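Local structure of enolase from the environmental genome shotgun sequencing of the Sargasso Sea (2QGY) at residues Val136-Ser144 with Phe160-Tyr171. The protein is of unknown function but belongs to the enolase superfamily and binds magnesium, so it probably abstracts a proton next to a carboxylate of an undetermined substrate. Numbering follows the deposited sequence.
Sequences VPIYATCWS and FYGKKYGGIKIY
Lys169 crosses the Tyr139 ring at a slant and runs on past Thr141, its CB 3.5 Å from Tyr139 CE1. A bend at chi3 (68°) turns the chain. Lys169 NZ then donates to Tyr139 OH at 2.9 Å. The same ammonium makes salt bridges to Glu226, a magnesium ligand, and to Glu328, which also binds Thr141 OG1. The strands that carry them, two parallel neighbours of a beta-alpha-beta unit in the TIM-barrel domain, are joined by nearly straight bonds from Ala140 N to Gly167 O, Lys169 N to Ala140 O (2.7 Å) and Cys142 N to Lys169 O. Farther on the strands part, and a water bridges Cys142 O to Tyr171 N. There chi1 of Trp143 (-176°) swings the indole alongside its own carbonyl and over Tyr171. It turns an edge to the Tyr171 face in a T-shaped pair, planes at 60°. Trp143 CD1 stands 3.5 Å above the plane of the Tyr171 ring, over its centre; Thr141 CG2 meets the edge of the same phenol ring. On the helix-facing side, Ala140 CB sits over one face of Tyr165, 3.4 Å from Tyr165 CD2, while Lys163 CB covers the opposite face. Phe160 brings its edge to Thr141 O, and Cys142 SG approaches that ring obliquely. Thr141 and Lys169 thus carry the polar network on one face of the strand pair, and Ala140 packs on aromatic rings on the other; Tyr139 OH, Glu226 and Glu328 hold Lys169 NZ in place next to the magnesium site.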
ATOM      1  N   VAL A 136      12.148   7.521 -27.951  1.00 26.14           N
ATOM      2  CA  VAL A 136      11.472   8.033 -26.762  1.00 24.37           C
ATOM      3  C   VAL A 136      12.329   9.075 -26.081  1.00 22.04           C
ATOM      4  O   VAL A 136      13.420   8.751 -25.643  1.00 22.79           O
ATOM      5  CB  VAL A 136      11.170   6.873 -25.771  1.00 24.17           C
ATOM      6  CG1 VAL A 136      10.685   7.431 -24.382  1.00 24.29           C
ATOM      7  CG2 VAL A 136      10.175   5.917 -26.398  1.00 24.63           C
ATOM      8  N   PRO A 137      11.860  10.337 -26.002  1.00 20.86           N
ATOM      9  CA  PRO A 137      12.701  11.300 -25.300  1.00 20.23           C
ATOM     10  C   PRO A 137      12.955  10.881 -23.847  1.00 19.64           C
ATOM     11  O   PRO A 137      12.036  10.372 -23.179  1.00 19.02           O
ATOM     12  CB  PRO A 137      11.862  12.588 -25.333  1.00 20.42           C
ATOM     13  CG  PRO A 137      10.990  12.413 -26.612  1.00 21.97           C
ATOM     14  CD  PRO A 137      10.624  10.951 -26.535  1.00 20.75           C
ATOM     15  N   ILE A 138      14.174  11.094 -23.374  1.00 18.99           N
ATOM     16  CA  ILE A 138      14.541  10.748 -21.996  1.00 18.79           C
ATOM     17  C   ILE A 138      15.173  11.909 -21.248  1.00 18.94           C
ATOM     18  O   ILE A 138      15.626  12.873 -21.852  1.00 19.59           O
ATOM     19  CB  ILE A 138      15.510   9.513 -21.956  1.00 18.82           C
ATOM     20  CG1 ILE A 138      16.678   9.678 -22.942  1.00 19.58           C
ATOM     21  CG2 ILE A 138      14.763   8.230 -22.288  1.00 19.97           C
ATOM     22  CD1 ILE A 138      17.872  10.419 -22.430  1.00 23.99           C
ATOM     23  N   TYR A 139      15.223  11.813 -19.920  1.00 17.76           N
ATOM     24  CA  TYR A 139      16.004  12.728 -19.126  1.00 17.06           C
ATOM     25  C   TYR A 139      16.746  11.874 -18.090  1.00 17.32           C
ATOM     26  O   TYR A 139      16.355  10.730 -17.823  1.00 19.20           O
ATOM     27  CB  TYR A 139      15.106  13.784 -18.441  1.00 17.16           C
ATOM     28  CG  TYR A 139      14.298  13.233 -17.271  1.00 14.81           C
ATOM     29  CD1 TYR A 139      14.809  13.267 -15.971  1.00 14.76           C
ATOM     30  CD2 TYR A 139      13.039  12.651 -17.476  1.00 15.19           C
ATOM     31  CE1 TYR A 139      14.074  12.717 -14.871  1.00 14.44           C
ATOM     32  CE2 TYR A 139      12.297  12.121 -16.411  1.00 16.31           C
ATOM     33  CZ  TYR A 139      12.824  12.145 -15.119  1.00 15.76           C
ATOM     34  OH  TYR A 139      12.088  11.647 -14.072  1.00 16.22           O
ATOM     35  N   ALA A 140      17.809  12.433 -17.532  1.00 17.19           N
ATOM     36  CA  ALA A 140      18.662  11.728 -16.598  1.00 17.91           C
ATOM     37  C   ALA A 140      18.517  12.257 -15.201  1.00 18.09           C
ATOM     38  O   ALA A 140      18.562  13.485 -14.960  1.00 18.30           O
ATOM     39  CB  ALA A 140      20.119  11.819 -17.040  1.00 17.76           C
ATOM     40  N   THR A 141      18.376  11.330 -14.258  1.00 18.42           N
ATOM     41  CA  THR A 141      18.277  11.685 -12.855  1.00 17.69           C
ATOM     42  C   THR A 141      19.636  11.588 -12.192  1.00 18.67           C
ATOM     43  O   THR A 141      20.338  10.598 -12.349  1.00 17.43           O
ATOM     44  CB  THR A 141      17.263  10.783 -12.127  1.00 18.66           C
ATOM     45  OG1 THR A 141      15.963  11.066 -12.638  1.00 17.00           O
ATOM     46  CG2 THR A 141      17.267  11.019 -10.636  1.00 18.69           C
ATOM     47  N   CYS A 142      20.008  12.658 -11.488  1.00 19.23           N
ATOM     48  CA  CYS A 142      21.289  12.734 -10.768  1.00 20.05           C
ATOM     49  C   CYS A 142      21.040  12.577  -9.273  1.00 19.50           C
ATOM     50  O   CYS A 142      20.642  13.526  -8.590  1.00 19.04           O
ATOM     51  CB  CYS A 142      21.946  14.094 -10.980  1.00 19.60           C
ATOM     52  SG  CYS A 142      23.616  14.052 -10.378  1.00 23.36           S
ATOM     53  N   TRP A 143      21.246  11.371  -8.766  1.00 19.60           N
ATOM     54  CA  TRP A 143      20.999  11.096  -7.379  1.00 19.93           C
ATOM     55  C   TRP A 143      21.968  10.041  -6.872  1.00 21.03           C
ATOM     56  O   TRP A 143      22.261   9.077  -7.580  1.00 19.45           O
ATOM     57  CB  TRP A 143      19.562  10.563  -7.221  1.00 21.21           C
ATOM     58  CG  TRP A 143      19.185  10.331  -5.792  1.00 21.77           C
ATOM     59  CD1 TRP A 143      18.617  11.240  -4.922  1.00 23.95           C
ATOM     60  CD2 TRP A 143      19.361   9.126  -5.053  1.00 21.55           C
ATOM     61  NE1 TRP A 143      18.441  10.664  -3.687  1.00 23.77           N
ATOM     62  CE2 TRP A 143      18.869   9.358  -3.747  1.00 23.42           C
ATOM     63  CE3 TRP A 143      19.852   7.844  -5.379  1.00 20.79           C
ATOM     64  CZ2 TRP A 143      18.883   8.367  -2.754  1.00 23.95           C
ATOM     65  CZ3 TRP A 143      19.873   6.871  -4.388  1.00 24.00           C
ATOM     66  CH2 TRP A 143      19.384   7.134  -3.101  1.00 23.01           C
ATOM     67  N   SER A 144      22.452  10.216  -5.646  1.00 21.11           N
ATOM     68  CA  SER A 144      23.279   9.177  -5.010  1.00 22.32           C
ATOM     69  C   SER A 144      22.965   8.963  -3.519  1.00 24.11           C
ATOM     70  O   SER A 144      22.613   9.904  -2.801  1.00 23.93           O
ATOM     71  CB  SER A 144      24.768   9.468  -5.171  1.00 21.52           C
ATOM     72  OG  SER A 144      25.530   8.458  -4.508  1.00 22.07           O
ATOM     73  N   PHE A 160      26.824  14.291 -17.249  1.00 27.45           N
ATOM     74  CA  PHE A 160      25.499  14.200 -17.858  1.00 26.92           C
ATOM     75  C   PHE A 160      25.282  15.246 -18.982  1.00 26.77           C
ATOM     76  O   PHE A 160      24.756  14.936 -20.046  1.00 26.22           O
ATOM     77  CB  PHE A 160      24.417  14.375 -16.769  1.00 26.77           C
ATOM     78  CG  PHE A 160      24.280  13.186 -15.804  1.00 27.11           C
ATOM     79  CD1 PHE A 160      25.228  12.161 -15.753  1.00 26.64           C
ATOM     80  CD2 PHE A 160      23.172  13.098 -14.960  1.00 27.23           C
ATOM     81  CE1 PHE A 160      25.105  11.095 -14.868  1.00 26.56           C
ATOM     82  CE2 PHE A 160      23.032  12.026 -14.064  1.00 26.62           C
ATOM     83  CZ  PHE A 160      23.994  11.012 -14.026  1.00 27.20           C
ATOM     84  N   TYR A 161      25.653  16.490 -18.724  1.00 27.42           N
ATOM     85  CA  TYR A 161      25.543  17.555 -19.739  1.00 28.87           C
ATOM     86  C   TYR A 161      26.223  17.105 -21.042  1.00 28.11           C
ATOM     87  O   TYR A 161      25.604  17.104 -22.111  1.00 28.12           O
ATOM     88  CB  TYR A 161      26.124  18.877 -19.194  1.00 29.87           C
ATOM     89  CG  TYR A 161      26.348  19.950 -20.241  1.00 31.92           C
ATOM     90  CD1 TYR A 161      25.280  20.676 -20.760  1.00 32.81           C
ATOM     91  CD2 TYR A 161      27.640  20.250 -20.702  1.00 33.62           C
ATOM     92  CE1 TYR A 161      25.471  21.660 -21.722  1.00 34.61           C
ATOM     93  CE2 TYR A 161      27.847  21.238 -21.675  1.00 35.08           C
ATOM     94  CZ  TYR A 161      26.755  21.946 -22.171  1.00 35.04           C
ATOM     95  OH  TYR A 161      26.938  22.930 -23.129  1.00 36.13           O
ATOM     96  N   GLY A 162      27.475  16.671 -20.924  1.00 28.42           N
ATOM     97  CA  GLY A 162      28.231  16.120 -22.055  1.00 28.02           C
ATOM     98  C   GLY A 162      27.499  15.069 -22.862  1.00 28.82           C
ATOM     99  O   GLY A 162      27.752  14.906 -24.060  1.00 27.87           O
ATOM    100  N   LYS A 163      26.554  14.377 -22.217  1.00 28.55           N
ATOM    101  CA  LYS A 163      25.894  13.239 -22.837  1.00 28.93           C
ATOM    102  C   LYS A 163      24.672  13.633 -23.655  1.00 28.67           C
ATOM    103  O   LYS A 163      24.122  12.817 -24.371  1.00 28.40           O
ATOM    104  CB  LYS A 163      25.521  12.194 -21.773  1.00 29.54           C
ATOM    105  CG  LYS A 163      26.701  11.628 -20.984  1.00 30.91           C
ATOM    106  CD  LYS A 163      27.658  10.810 -21.853  1.00 35.20           C
ATOM    107  CE  LYS A 163      26.953   9.680 -22.599  1.00 38.51           C
ATOM    108  NZ  LYS A 163      27.478   9.529 -23.997  1.00 41.98           N
ATOM    109  N   LYS A 164      24.259  14.890 -23.550  1.00 29.26           N
ATOM    110  CA  LYS A 164      23.176  15.426 -24.380  1.00 30.26           C
ATOM    111  C   LYS A 164      21.824  14.721 -24.180  1.00 29.28           C
ATOM    112  O   LYS A 164      21.080  14.517 -25.147  1.00 29.38           O
ATOM    113  CB  LYS A 164      23.578  15.425 -25.870  1.00 30.48           C
ATOM    114  CG  LYS A 164      24.828  16.273 -26.180  1.00 32.50           C
ATOM    115  CD  LYS A 164      25.375  16.000 -27.603  1.00 33.23           C
ATOM    116  CE  LYS A 164      24.428  16.459 -28.707  1.00 37.64           C
ATOM    117  NZ  LYS A 164      23.766  17.742 -28.346  1.00 41.95           N
ATOM    118  N   TYR A 165      21.520  14.362 -22.924  1.00 29.20           N
ATOM    119  CA  TYR A 165      20.180  13.865 -22.553  1.00 28.65           C
ATOM    120  C   TYR A 165      19.098  14.915 -22.802  1.00 28.86           C
ATOM    121  O   TYR A 165      19.401  16.083 -23.019  1.00 29.25           O
ATOM    122  CB  TYR A 165      20.140  13.480 -21.077  1.00 29.01           C
ATOM    123  CG  TYR A 165      21.177  12.475 -20.662  1.00 29.25           C
ATOM    124  CD1 TYR A 165      21.224  11.219 -21.238  1.00 28.93           C
ATOM    125  CD2 TYR A 165      22.108  12.785 -19.681  1.00 29.74           C
ATOM    126  CE1 TYR A 165      22.183  10.289 -20.854  1.00 30.48           C
ATOM    127  CE2 TYR A 165      23.060  11.863 -19.277  1.00 29.74           C
ATOM    128  CZ  TYR A 165      23.084  10.621 -19.861  1.00 29.71           C
ATOM    129  OH  TYR A 165      24.028   9.707 -19.482  1.00 31.19           O
ATOM    130  N   GLY A 166      17.836  14.500 -22.745  1.00 27.79           N
ATOM    131  CA  GLY A 166      16.726  15.427 -22.967  1.00 27.66           C
ATOM    132  C   GLY A 166      16.487  16.370 -21.810  1.00 26.71           C
ATOM    133  O   GLY A 166      15.656  17.276 -21.913  1.00 27.58           O
ATOM    134  N   GLY A 167      17.208  16.159 -20.706  1.00 25.48           N
ATOM    135  CA  GLY A 167      16.982  16.895 -19.467  1.00 23.13           C
ATOM    136  C   GLY A 167      17.801  16.309 -18.337  1.00 21.49           C
ATOM    137  O   GLY A 167      18.314  15.207 -18.458  1.00 21.81           O
ATOM    138  N   ILE A 168      17.954  17.057 -17.254  1.00 20.83           N
ATOM    139  CA  ILE A 168      18.610  16.531 -16.050  1.00 20.13           C
ATOM    140  C   ILE A 168      17.718  16.838 -14.853  1.00 19.81           C
ATOM    141  O   ILE A 168      17.229  17.977 -14.704  1.00 18.07           O
ATOM    142  CB  ILE A 168      20.032  17.143 -15.839  1.00 19.91           C
ATOM    143  CG1 ILE A 168      20.988  16.633 -16.925  1.00 21.58           C
ATOM    144  CG2 ILE A 168      20.604  16.779 -14.449  1.00 18.35           C
ATOM    145  CD1 ILE A 168      22.341  17.361 -16.979  1.00 22.76           C
ATOM    146  N   LYS A 169      17.467  15.821 -14.025  1.00 18.28           N
ATOM    147  CA  LYS A 169      16.728  16.030 -12.779  1.00 17.73           C
ATOM    148  C   LYS A 169      17.661  16.032 -11.567  1.00 17.30           C
ATOM    149  O   LYS A 169      18.450  15.120 -11.391  1.00 17.71           O
ATOM    150  CB  LYS A 169      15.578  15.014 -12.624  1.00 18.26           C
ATOM    151  CG  LYS A 169      14.698  15.341 -11.438  1.00 17.84           C
ATOM    152  CD  LYS A 169      13.418  14.511 -11.361  1.00 18.13           C
ATOM    153  CE  LYS A 169      13.697  13.018 -11.055  1.00 19.06           C
ATOM    154  NZ  LYS A 169      12.448  12.168 -11.206  1.00 18.13           N
ATOM    155  N   ILE A 170      17.604  17.094 -10.758  1.00 16.08           N
ATOM    156  CA  ILE A 170      18.395  17.184  -9.534  1.00 18.25           C
ATOM    157  C   ILE A 170      17.533  17.257  -8.272  1.00 17.84           C
ATOM    158  O   ILE A 170      16.303  17.458  -8.349  1.00 18.25           O
ATOM    159  CB  ILE A 170      19.334  18.418  -9.578  1.00 18.11           C
ATOM    160  CG1 ILE A 170      18.495  19.687  -9.758  1.00 20.68           C
ATOM    161  CG2 ILE A 170      20.364  18.276 -10.738  1.00 19.20           C
ATOM    162  CD1 ILE A 170      19.238  20.976  -9.494  1.00 20.20           C
ATOM    163  N   TYR A 171      18.171  17.078  -7.121  1.00 18.11           N
ATOM    164  CA  TYR A 171      17.505  17.117  -5.831  1.00 19.13           C
ATOM    165  C   TYR A 171      18.098  18.280  -5.032  1.00 21.09           C
ATOM    166  O   TYR A 171      19.092  18.107  -4.321  1.00 20.98           O
ATOM    167  CB  TYR A 171      17.695  15.788  -5.083  1.00 19.15           C
ATOM    168  CG  TYR A 171      16.940  14.613  -5.692  1.00 19.53           C
ATOM    169  CD1 TYR A 171      15.849  14.041  -5.032  1.00 21.30           C
ATOM    170  CD2 TYR A 171      17.336  14.075  -6.903  1.00 20.50           C
ATOM    171  CE1 TYR A 171      15.149  12.938  -5.607  1.00 20.46           C
ATOM    172  CE2 TYR A 171      16.644  12.996  -7.477  1.00 20.51           C
ATOM    173  CZ  TYR A 171      15.553  12.460  -6.820  1.00 20.43           C
ATOM    174  OH  TYR A 171      14.891  11.373  -7.387  1.00 22.45           O
TER
HETATM  175  O   HOH W   1      20.796  16.114  -7.454  1.00 23.10           O